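Local coordinates for protein Cd1 (PDB 7D39) that probably reduces the ring double bond of flavones and flavonols in a gut bacterium, as an FMN-dependent ene-reductase that initiates their breakdown, at residues I83-I89 with V138-V144; D170-F174 with R189-I193; G5-R11 with E34-N40. All blocks are in the same frame, centred on the assembly; numbering follows the deposited sequence.

Contact 1: residues I83-I89 with V138-V144; sequences IVFSTPI and VISFMSV. With FMN (flavin mononucleotide), chain B.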
# COMPACT_ATOMS: atom_id res chain seq x y z
N ILE A 83 -6.07 10.92 0.96
CA ILE A 83 -4.61 11.03 0.99
C ILE A 83 -4.07 10.97 -0.43
O ILE A 83 -4.49 10.13 -1.23
CB ILE A 83 -3.96 9.92 1.82
CG1 ILE A 83 -4.47 9.91 3.25
CG2 ILE A 83 -2.46 10.04 1.81
CD1 ILE A 83 -3.87 8.80 4.06
N VAL A 84 -3.10 11.84 -0.71
CA VAL A 84 -2.35 11.85 -1.95
C VAL A 84 -0.88 11.65 -1.58
O VAL A 84 -0.32 12.43 -0.80
CB VAL A 84 -2.55 13.17 -2.73
CG1 VAL A 84 -1.92 13.09 -4.09
CG2 VAL A 84 -4.01 13.42 -2.88
N PHE A 85 -0.28 10.62 -2.11
CA PHE A 85 1.05 10.20 -1.78
C PHE A 85 1.90 10.19 -3.03
O PHE A 85 1.66 9.43 -3.92
CB PHE A 85 0.97 8.80 -1.19
CG PHE A 85 2.12 8.42 -0.34
CD1 PHE A 85 1.92 7.71 0.81
CD2 PHE A 85 3.39 8.76 -0.68
CE1 PHE A 85 2.96 7.36 1.60
CE2 PHE A 85 4.44 8.40 0.10
CZ PHE A 85 4.23 7.71 1.23
N SER A 86 2.89 11.05 -3.07
CA SER A 86 3.84 11.10 -4.16
C SER A 86 5.19 10.49 -3.82
O SER A 86 5.81 10.91 -2.92
CB SER A 86 3.99 12.51 -4.66
OG SER A 86 4.63 12.60 -5.87
N THR A 87 5.63 9.50 -4.56
CA THR A 87 6.87 8.81 -4.23
C THR A 87 7.82 8.81 -5.42
O THR A 87 7.39 8.63 -6.56
CB THR A 87 6.61 7.35 -3.81
OG1 THR A 87 7.86 6.72 -3.48
CG2 THR A 87 5.97 6.59 -4.95
N PRO A 88 9.10 9.06 -5.18
CA PRO A 88 10.11 8.77 -6.20
C PRO A 88 10.07 7.30 -6.58
O PRO A 88 9.59 6.45 -5.83
CB PRO A 88 11.44 9.10 -5.51
CG PRO A 88 11.09 9.82 -4.27
CD PRO A 88 9.68 9.51 -3.90
N ILE A 89 10.59 7.00 -7.76
CA ILE A 89 10.80 5.63 -8.21
C ILE A 89 12.28 5.30 -7.99
O ILE A 89 13.16 6.03 -8.47
CB ILE A 89 10.40 5.46 -9.68
CG1 ILE A 89 8.94 5.82 -9.87
CG2 ILE A 89 10.70 4.03 -10.14
CD1 ILE A 89 8.44 5.74 -11.29
N VAL A 138 -10.05 7.09 1.28
CA VAL A 138 -9.60 7.09 -0.11
C VAL A 138 -8.16 7.57 -0.17
O VAL A 138 -7.73 8.39 0.65
CB VAL A 138 -10.49 7.96 -1.03
CG1 VAL A 138 -11.89 7.35 -1.20
CG2 VAL A 138 -10.58 9.37 -0.50
N ILE A 139 -7.42 7.06 -1.15
CA ILE A 139 -6.00 7.36 -1.31
C ILE A 139 -5.66 7.32 -2.80
O ILE A 139 -6.20 6.50 -3.55
CB ILE A 139 -5.11 6.38 -0.51
CG1 ILE A 139 -3.63 6.78 -0.60
CG2 ILE A 139 -5.33 4.93 -1.00
CD1 ILE A 139 -2.78 6.31 0.58
N SER A 140 -4.77 8.21 -3.21
CA SER A 140 -4.24 8.21 -4.56
C SER A 140 -2.72 8.31 -4.50
O SER A 140 -2.16 8.88 -3.56
CB SER A 140 -4.81 9.36 -5.39
OG SER A 140 -6.16 9.07 -5.76
N PHE A 141 -2.07 7.76 -5.51
CA PHE A 141 -0.63 7.68 -5.57
C PHE A 141 -0.12 8.28 -6.87
O PHE A 141 -0.76 8.18 -7.91
CB PHE A 141 -0.15 6.23 -5.48
CG PHE A 141 -0.55 5.54 -4.20
CD1 PHE A 141 0.14 5.78 -3.03
CD2 PHE A 141 -1.60 4.65 -4.19
CE1 PHE A 141 -0.22 5.14 -1.86
CE2 PHE A 141 -1.95 3.98 -3.02
CZ PHE A 141 -1.27 4.24 -1.86
N MSE A 142 1.06 8.87 -6.79
CA MSE A 142 1.78 9.30 -7.97
C MSE A 142 3.19 8.79 -7.80
O MSE A 142 3.78 8.99 -6.75
CB MSE A 142 1.74 10.81 -8.13
CG MSE A 142 0.34 11.40 -8.18
SE MSE A 142 0.37 13.35 -8.51
CE MSE A 142 0.83 13.93 -6.70
N SER A 143 3.73 8.10 -8.80
CA SER A 143 5.11 7.66 -8.79
C SER A 143 5.85 8.44 -9.86
O SER A 143 5.42 8.48 -11.01
CB SER A 143 5.22 6.16 -9.08
OG SER A 143 4.49 5.40 -8.13
N VAL A 144 6.95 9.09 -9.46
CA VAL A 144 7.69 10.00 -10.32
C VAL A 144 9.11 9.49 -10.46
O VAL A 144 9.84 9.38 -9.47
CB VAL A 144 7.69 11.44 -9.77
CG1 VAL A 144 8.36 12.38 -10.76
CG2 VAL A 144 6.26 11.89 -9.43
N1 FMN B . 14.07 6.73 -11.81
C2 FMN B . 13.43 5.89 -12.61
O2 FMN B . 12.74 6.50 -13.43
N3 FMN B . 13.56 4.54 -12.51
C4 FMN B . 14.35 4.03 -11.54
O4 FMN B . 14.57 2.85 -11.33
C4A FMN B . 15.08 4.95 -10.65
N5 FMN B . 15.87 4.54 -9.70
C5A FMN B . 16.51 5.35 -8.85
C6 FMN B . 17.33 4.88 -7.84
C7 FMN B . 17.99 5.75 -6.98
C7M FMN B . 18.90 5.22 -5.90
C8 FMN B . 17.82 7.21 -7.16
C8M FMN B . 18.54 8.16 -6.24
C9 FMN B . 17.00 7.67 -8.18
C9A FMN B . 16.34 6.79 -9.01
N10 FMN B . 15.53 7.27 -10.05
C10 FMN B . 14.88 6.35 -10.85
C1' FMN B . 15.33 8.71 -10.18
C2' FMN B . 14.31 9.22 -9.16
O2' FMN B . 13.01 8.68 -9.36
C3' FMN B . 14.29 10.78 -9.14
O3' FMN B . 15.53 11.29 -8.73
C4' FMN B . 13.13 11.35 -8.29
O4' FMN B . 11.88 11.21 -8.93
C5' FMN B . 13.41 12.79 -7.92
O5' FMN B . 12.39 13.36 -7.17
P FMN B . 12.41 14.50 -6.18
O1P FMN B . 11.16 14.60 -5.58
O2P FMN B . 13.38 14.17 -5.22
O3P FMN B . 12.66 15.62 -7.03

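Contact 2: residues D170-F174 with R189-I193; sequences DNEVF and RAHQI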
# COMPACT_ATOMS: atom_id res chain seq x y z
N ASP A 170 -6.66 7.21 -7.76
CA ASP A 170 -5.69 7.25 -8.84
C ASP A 170 -4.41 6.55 -8.42
O ASP A 170 -4.10 6.47 -7.23
CB ASP A 170 -5.40 8.69 -9.28
CG ASP A 170 -6.47 9.22 -10.23
OD1 ASP A 170 -6.57 8.67 -11.35
OD2 ASP A 170 -7.21 10.16 -9.84
N ASN A 171 -3.65 6.04 -9.41
CA ASN A 171 -2.39 5.35 -9.15
C ASN A 171 -1.51 5.56 -10.40
O ASN A 171 -1.36 4.70 -11.26
CB ASN A 171 -2.61 3.87 -8.84
CG ASN A 171 -1.36 3.21 -8.38
OD1 ASN A 171 -0.30 3.81 -8.42
ND2 ASN A 171 -1.47 1.96 -7.96
N GLU A 172 -0.91 6.74 -10.48
CA GLU A 172 -0.35 7.26 -11.72
C GLU A 172 1.18 7.19 -11.69
O GLU A 172 1.80 7.42 -10.66
CB GLU A 172 -0.80 8.71 -11.95
CG GLU A 172 -0.45 9.32 -13.30
CD GLU A 172 -1.24 8.72 -14.42
OE1 GLU A 172 -0.97 7.56 -14.81
OE2 GLU A 172 -2.16 9.41 -14.90
N VAL A 173 1.77 6.87 -12.85
CA VAL A 173 3.22 6.77 -13.01
C VAL A 173 3.68 7.88 -13.95
O VAL A 173 3.08 8.07 -15.02
CB VAL A 173 3.64 5.40 -13.57
CG1 VAL A 173 5.12 5.44 -13.94
CG2 VAL A 173 3.42 4.35 -12.54
N PHE A 174 4.77 8.56 -13.58
CA PHE A 174 5.34 9.63 -14.41
C PHE A 174 6.78 9.30 -14.78
O PHE A 174 7.72 9.63 -14.03
CB PHE A 174 5.28 10.98 -13.69
CG PHE A 174 3.87 11.45 -13.40
CD1 PHE A 174 3.17 12.19 -14.33
CD2 PHE A 174 3.27 11.15 -12.19
CE1 PHE A 174 1.88 12.62 -14.06
CE2 PHE A 174 1.99 11.58 -11.91
CZ PHE A 174 1.29 12.32 -12.85
N ARG A 189 -2.01 17.19 -14.72
CA ARG A 189 -2.50 15.87 -14.33
C ARG A 189 -2.43 15.67 -12.82
O ARG A 189 -3.33 15.08 -12.22
CB ARG A 189 -1.70 14.78 -15.06
CG ARG A 189 -2.09 13.37 -14.67
CD ARG A 189 -3.43 12.94 -15.29
NE ARG A 189 -3.73 11.56 -14.94
CZ ARG A 189 -4.89 11.14 -14.43
NH1 ARG A 189 -5.89 11.99 -14.24
NH2 ARG A 189 -5.05 9.86 -14.13
N ALA A 190 -1.36 16.15 -12.17
CA ALA A 190 -1.34 16.16 -10.71
C ALA A 190 -2.50 16.98 -10.16
O ALA A 190 -3.15 16.57 -9.19
CB ALA A 190 -0.01 16.71 -10.19
N HIS A 191 -2.78 18.13 -10.77
CA HIS A 191 -3.90 18.95 -10.35
C HIS A 191 -5.22 18.18 -10.43
O HIS A 191 -6.03 18.21 -9.49
CB HIS A 191 -3.97 20.21 -11.21
CG HIS A 191 -4.98 21.21 -10.73
ND1 HIS A 191 -4.67 22.21 -9.83
CD2 HIS A 191 -6.30 21.34 -11.00
CE1 HIS A 191 -5.75 22.92 -9.58
NE2 HIS A 191 -6.75 22.42 -10.28
N GLN A 192 -5.48 17.50 -11.55
CA GLN A 192 -6.71 16.73 -11.67
C GLN A 192 -6.77 15.60 -10.64
O GLN A 192 -7.83 15.35 -10.05
CB GLN A 192 -6.84 16.15 -13.08
CG GLN A 192 -8.20 15.54 -13.33
CD GLN A 192 -9.30 16.60 -13.37
OE1 GLN A 192 -9.15 17.64 -14.01
NE2 GLN A 192 -10.41 16.33 -12.67
N ILE A 193 -5.65 14.92 -10.41
CA ILE A 193 -5.61 13.88 -9.39
C ILE A 193 -6.03 14.45 -8.03
O ILE A 193 -6.73 13.79 -7.25
CB ILE A 193 -4.21 13.23 -9.35
CG1 ILE A 193 -4.04 12.35 -10.59
CG2 ILE A 193 -3.97 12.43 -8.06
CD1 ILE A 193 -2.74 11.60 -10.65
O HOH W 1 -7.21 11.05 -7.18
O HOH W 2 -7.93 9.98 -13.34

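Contact 3: residues G5-R11 with E34-N40; sequences GISGGMR and EFIQLQN. With FMN (flavin mononucleotide), chain B.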
# COMPACT_ATOMS: atom_id res chain seq x y z
N GLY A 5 -1.55 15.46 1.87
CA GLY A 5 -0.49 15.17 0.95
C GLY A 5 0.83 14.80 1.56
O GLY A 5 1.34 15.46 2.43
N ILE A 6 1.38 13.72 1.07
CA ILE A 6 2.64 13.19 1.51
C ILE A 6 3.61 13.08 0.34
O ILE A 6 3.26 12.59 -0.68
CB ILE A 6 2.50 11.81 2.18
CG1 ILE A 6 1.48 11.85 3.30
CG2 ILE A 6 3.85 11.28 2.59
CD1 ILE A 6 1.08 10.50 3.83
N SER A 7 4.83 13.54 0.53
CA SER A 7 5.85 13.41 -0.49
C SER A 7 7.06 12.67 0.07
O SER A 7 7.56 13.01 1.14
CB SER A 7 6.27 14.76 -1.04
OG SER A 7 7.50 14.64 -1.72
N GLY A 8 7.52 11.67 -0.67
CA GLY A 8 8.72 10.94 -0.31
C GLY A 8 9.97 11.33 -1.06
O GLY A 8 10.98 10.61 -0.98
N GLY A 9 9.95 12.44 -1.81
CA GLY A 9 11.11 12.91 -2.53
C GLY A 9 12.00 13.80 -1.67
O GLY A 9 11.81 13.93 -0.46
N MSE A 10 12.98 14.43 -2.32
CA MSE A 10 13.81 15.41 -1.62
C MSE A 10 13.00 16.68 -1.30
O MSE A 10 12.06 17.02 -2.01
CB MSE A 10 15.04 15.79 -2.44
CG MSE A 10 16.17 14.76 -2.51
SE MSE A 10 16.92 14.16 -0.80
CE MSE A 10 16.73 15.80 0.26
N ARG A 11 13.38 17.38 -0.24
CA ARG A 11 12.75 18.66 0.06
C ARG A 11 12.81 19.60 -1.14
O ARG A 11 13.87 19.83 -1.72
CB ARG A 11 13.44 19.32 1.26
CG ARG A 11 13.35 18.56 2.56
CD ARG A 11 14.26 19.19 3.60
NE ARG A 11 14.14 18.58 4.92
CZ ARG A 11 14.95 17.65 5.40
NH1 ARG A 11 15.96 17.19 4.66
NH2 ARG A 11 14.76 17.16 6.62
N GLU A 34 -3.27 19.61 3.99
CA GLU A 34 -2.09 19.54 4.83
C GLU A 34 -1.02 18.77 4.06
O GLU A 34 -1.32 17.88 3.27
CB GLU A 34 -2.42 18.86 6.17
CG GLU A 34 -1.24 18.75 7.13
CD GLU A 34 -1.65 18.15 8.48
OE1 GLU A 34 -2.80 17.67 8.61
OE2 GLU A 34 -0.82 18.18 9.41
N PHE A 35 0.24 19.12 4.31
CA PHE A 35 1.36 18.55 3.58
C PHE A 35 2.38 18.00 4.57
O PHE A 35 2.70 18.67 5.56
CB PHE A 35 2.00 19.61 2.68
CG PHE A 35 3.23 19.16 1.97
CD1 PHE A 35 3.19 18.09 1.09
CD2 PHE A 35 4.43 19.82 2.16
CE1 PHE A 35 4.34 17.68 0.43
CE2 PHE A 35 5.56 19.42 1.50
CZ PHE A 35 5.52 18.36 0.63
N ILE A 36 2.87 16.80 4.31
CA ILE A 36 3.93 16.19 5.11
C ILE A 36 5.08 15.80 4.18
O ILE A 36 4.89 15.08 3.20
CB ILE A 36 3.44 14.96 5.90
CG1 ILE A 36 2.54 15.41 7.05
CG2 ILE A 36 4.60 14.18 6.46
CD1 ILE A 36 1.96 14.24 7.87
N GLN A 37 6.27 16.30 4.49
CA GLN A 37 7.50 15.98 3.77
C GLN A 37 8.24 14.90 4.56
O GLN A 37 8.65 15.15 5.70
CB GLN A 37 8.35 17.24 3.59
CG GLN A 37 8.98 17.41 2.21
CD GLN A 37 10.00 16.35 1.91
OE1 GLN A 37 10.72 15.90 2.80
NE2 GLN A 37 10.07 15.92 0.65
N LEU A 38 8.39 13.71 3.98
CA LEU A 38 8.90 12.59 4.78
C LEU A 38 10.37 12.74 5.19
O LEU A 38 10.79 12.07 6.14
CB LEU A 38 8.73 11.26 4.04
CG LEU A 38 7.29 10.77 3.81
CD1 LEU A 38 7.25 9.45 3.04
CD2 LEU A 38 6.55 10.65 5.14
N GLN A 39 11.15 13.55 4.48
CA GLN A 39 12.53 13.78 4.89
C GLN A 39 12.62 14.47 6.25
O GLN A 39 13.67 14.42 6.89
CB GLN A 39 13.30 14.62 3.86
CG GLN A 39 13.30 14.08 2.42
CD GLN A 39 13.70 12.62 2.32
OE1 GLN A 39 14.57 12.16 3.05
NE2 GLN A 39 13.05 11.88 1.43
N ASN A 40 11.55 15.13 6.71
CA ASN A 40 11.54 15.72 8.05
C ASN A 40 11.30 14.70 9.14
O ASN A 40 11.34 15.07 10.32
CB ASN A 40 10.47 16.81 8.16
CG ASN A 40 10.75 18.00 7.30
OD1 ASN A 40 11.90 18.34 7.06
ND2 ASN A 40 9.70 18.64 6.80
N1 FMN B . 14.07 6.73 -11.81
C2 FMN B . 13.43 5.89 -12.61
O2 FMN B . 12.74 6.50 -13.43
N3 FMN B . 13.56 4.54 -12.51
C4 FMN B . 14.35 4.03 -11.54
O4 FMN B . 14.57 2.85 -11.33
C4A FMN B . 15.08 4.95 -10.65
N5 FMN B . 15.87 4.54 -9.70
C5A FMN B . 16.51 5.35 -8.85
C6 FMN B . 17.33 4.88 -7.84
C7 FMN B . 17.99 5.75 -6.98
C7M FMN B . 18.90 5.22 -5.90
C8 FMN B . 17.82 7.21 -7.16
C8M FMN B . 18.54 8.16 -6.24
C9 FMN B . 17.00 7.67 -8.18
C9A FMN B . 16.34 6.79 -9.01
N10 FMN B . 15.53 7.27 -10.05
C10 FMN B . 14.88 6.35 -10.85
C1' FMN B . 15.33 8.71 -10.18
C2' FMN B . 14.31 9.22 -9.16
O2' FMN B . 13.01 8.68 -9.36
C3' FMN B . 14.29 10.78 -9.14
O3' FMN B . 15.53 11.29 -8.73
C4' FMN B . 13.13 11.35 -8.29
O4' FMN B . 11.88 11.21 -8.93
C5' FMN B . 13.41 12.79 -7.92
O5' FMN B . 12.39 13.36 -7.17
P FMN B . 12.41 14.50 -6.18
O1P FMN B . 11.16 14.60 -5.58
O2P FMN B . 13.38 14.17 -5.22
O3P FMN B . 12.66 15.62 -7.03

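Contact 1: residues I83-I89 with V138-V144
Seven backbone hydrogen bonds join 83-89 to 138-144, beginning with Ile83 N to Val138 O; Ser140 N then gives to Ile83 O at 2.8 Å, and Phe85 N donates to Ser140 O at 2.9 Å. The alternation continues through Met142, Thr87 and Val144, and the two strand axes run 4.7 Å apart at 19°, which establishes a parallel pair. At the C-terminal end the last bond is less regular, since Ile89 N lies above the plane of the Val144 carbonyl, 47° out of it. Both residues also serve the flavin nucleotide: FMN O2' donates to Ile89 O and FMN O4' to Val144 O, each 2.8 Å long. On the face carrying Val84, Ser86 and Met142, the selenomethionine chain bends at its third torsion (chi3 -78°), bringing Met142 CE to 3.9 Å from Val84 CG1 and close to Ser86 CB. The other face is apolar around Phe85, whose CB meets Phe141 CD1 at 3.6 Å while its ring turns from Phe141 to an edge-to-face contact with Phe98. Ser86 OG, Ser140 OG and Ser143 OG bond to Asn15, Asp170 and Thr153. Central parallel strands whose C-terminal ends hold the ribityl chain of FMN are characteristic of the flavodoxin-like fold.

Contact 2: residues D170-F174 with R189-I193
Glu172 and Arg189 make the tightest polar contact between 170-174 and 189-193, a salt bridge in which Arg189 NE reaches Glu172 OE2 at 2.7 Å. The oxygen is met nearly along its C-O axis and lies in the guanidinium plane, so the bond is edge-on to the arginine, although the carboxylate is turned 71° against it. Arg189 NH2 adds a weak bond to the same oxygen and another, 3.4 Å long, to Asp170 OD1. A water accepts from NH2 and donates to Asp170 OD1, linking the same two groups. The bend of Arg189 at chi2 (75°) turns the guanidinium toward the next helical turn, where Ile193 CG1 lies 4.1 Å over its centre. Ile193 CD1 also packs on Glu172 CB at 3.7 Å, and the edge of the Phe174 ring meets Arg189 CG at 4.0 Å. In the next shell, Asp170 OD2 accepts from Asn196 and from a second water that also donates to Ile193 O; these bonds probably fix the carboxylate. With strand and helix at 167° and their axes 10.5 Å apart, this is the last strand and following helix of an alpha/beta flavodoxin-like fold, joined by a salt-bridge network with Ile193 and Phe174 packed against it.

Contact 3: residues G5-R11 with E34-N40
Gln37 reaches from the strand 34-37 to the loop after strand 5-7, within the beta-alpha-beta unit of a flavodoxin-like fold, where the turn after the first strand holds the FMN phosphate. Its CB starts on the face of the sheet that also bears Ser7 and Phe35. The chain then bends at chi2 (-66°), and CD comes to lie beside Arg11 CA. From there the amide divides: OE1 accepts from Gln39 N and touches Arg11 CG, whereas NE2 donates to Gly9 O at 2.9 Å, with that oxygen in the amide plane. NE2 also bonds to Asp16, which is shared with Ser7 OG.

Gly9 O takes a second donor, Gln39 NE2 at 3.1 Å. The two amides approach from opposite faces of the Gly9 carbonyl plane, evidence that the peptide is held on both sides. Ser7 OG accepts from Gly9 N in an ST turn, and the next peptide presents Met10 N to FMN O2P at 2.9 Å with an angle of 169°, so the residues gripping the loop are second shell to the phosphate.

Before the loop, the parallel strands 5-7 and 34-37, at 18° to each other, are joined by regular backbone bonds, among them Ile36 N to Gly5 O. Phe35 CE1, at its ring edge, meets Ser7 CB; on the other face Ile6 CG2 packs against Leu38 CG at 3.7 Å.

Farther out, Arg11 is extended from CG to NE, which carries its guanidinium over the 3-10 turn 38-40. Gln39 CB lies 3.7 Å above the guanidinium plane, over its centre. At the edge, Arg11 NE and NH2 both donate to Asn40 OD1, each at 3.1 Å and from the same face of the Asn40 carboxamide plane.

All three contacts involve strands of one five-stranded parallel sheet. Contact 1 is wholly buried between two inner strands; contact 3 pairs an inner strand with the edge strand 32-37 and runs into a loop exposed at Met10 and Arg11; contact 2, at the other edge strand, is buried at Asp170, Phe174 and Ile193 but partly exposed at Glu172 and Arg189. Contacts 1 and 3 both pair parallel strands, contact 3 adding side-chain amide and guanidinium bonds, while contact 2 uses side chains and waters across strand and helix. Contacts 1 and 3 share FMN, holding its ribityl and phosphate parts respectively. Strand 138-144 hydrogen-bonds to 170-174, and Val84 to Ile6, whereas contacts 2 and 3 stay about 10 Å apart at their nearest atoms.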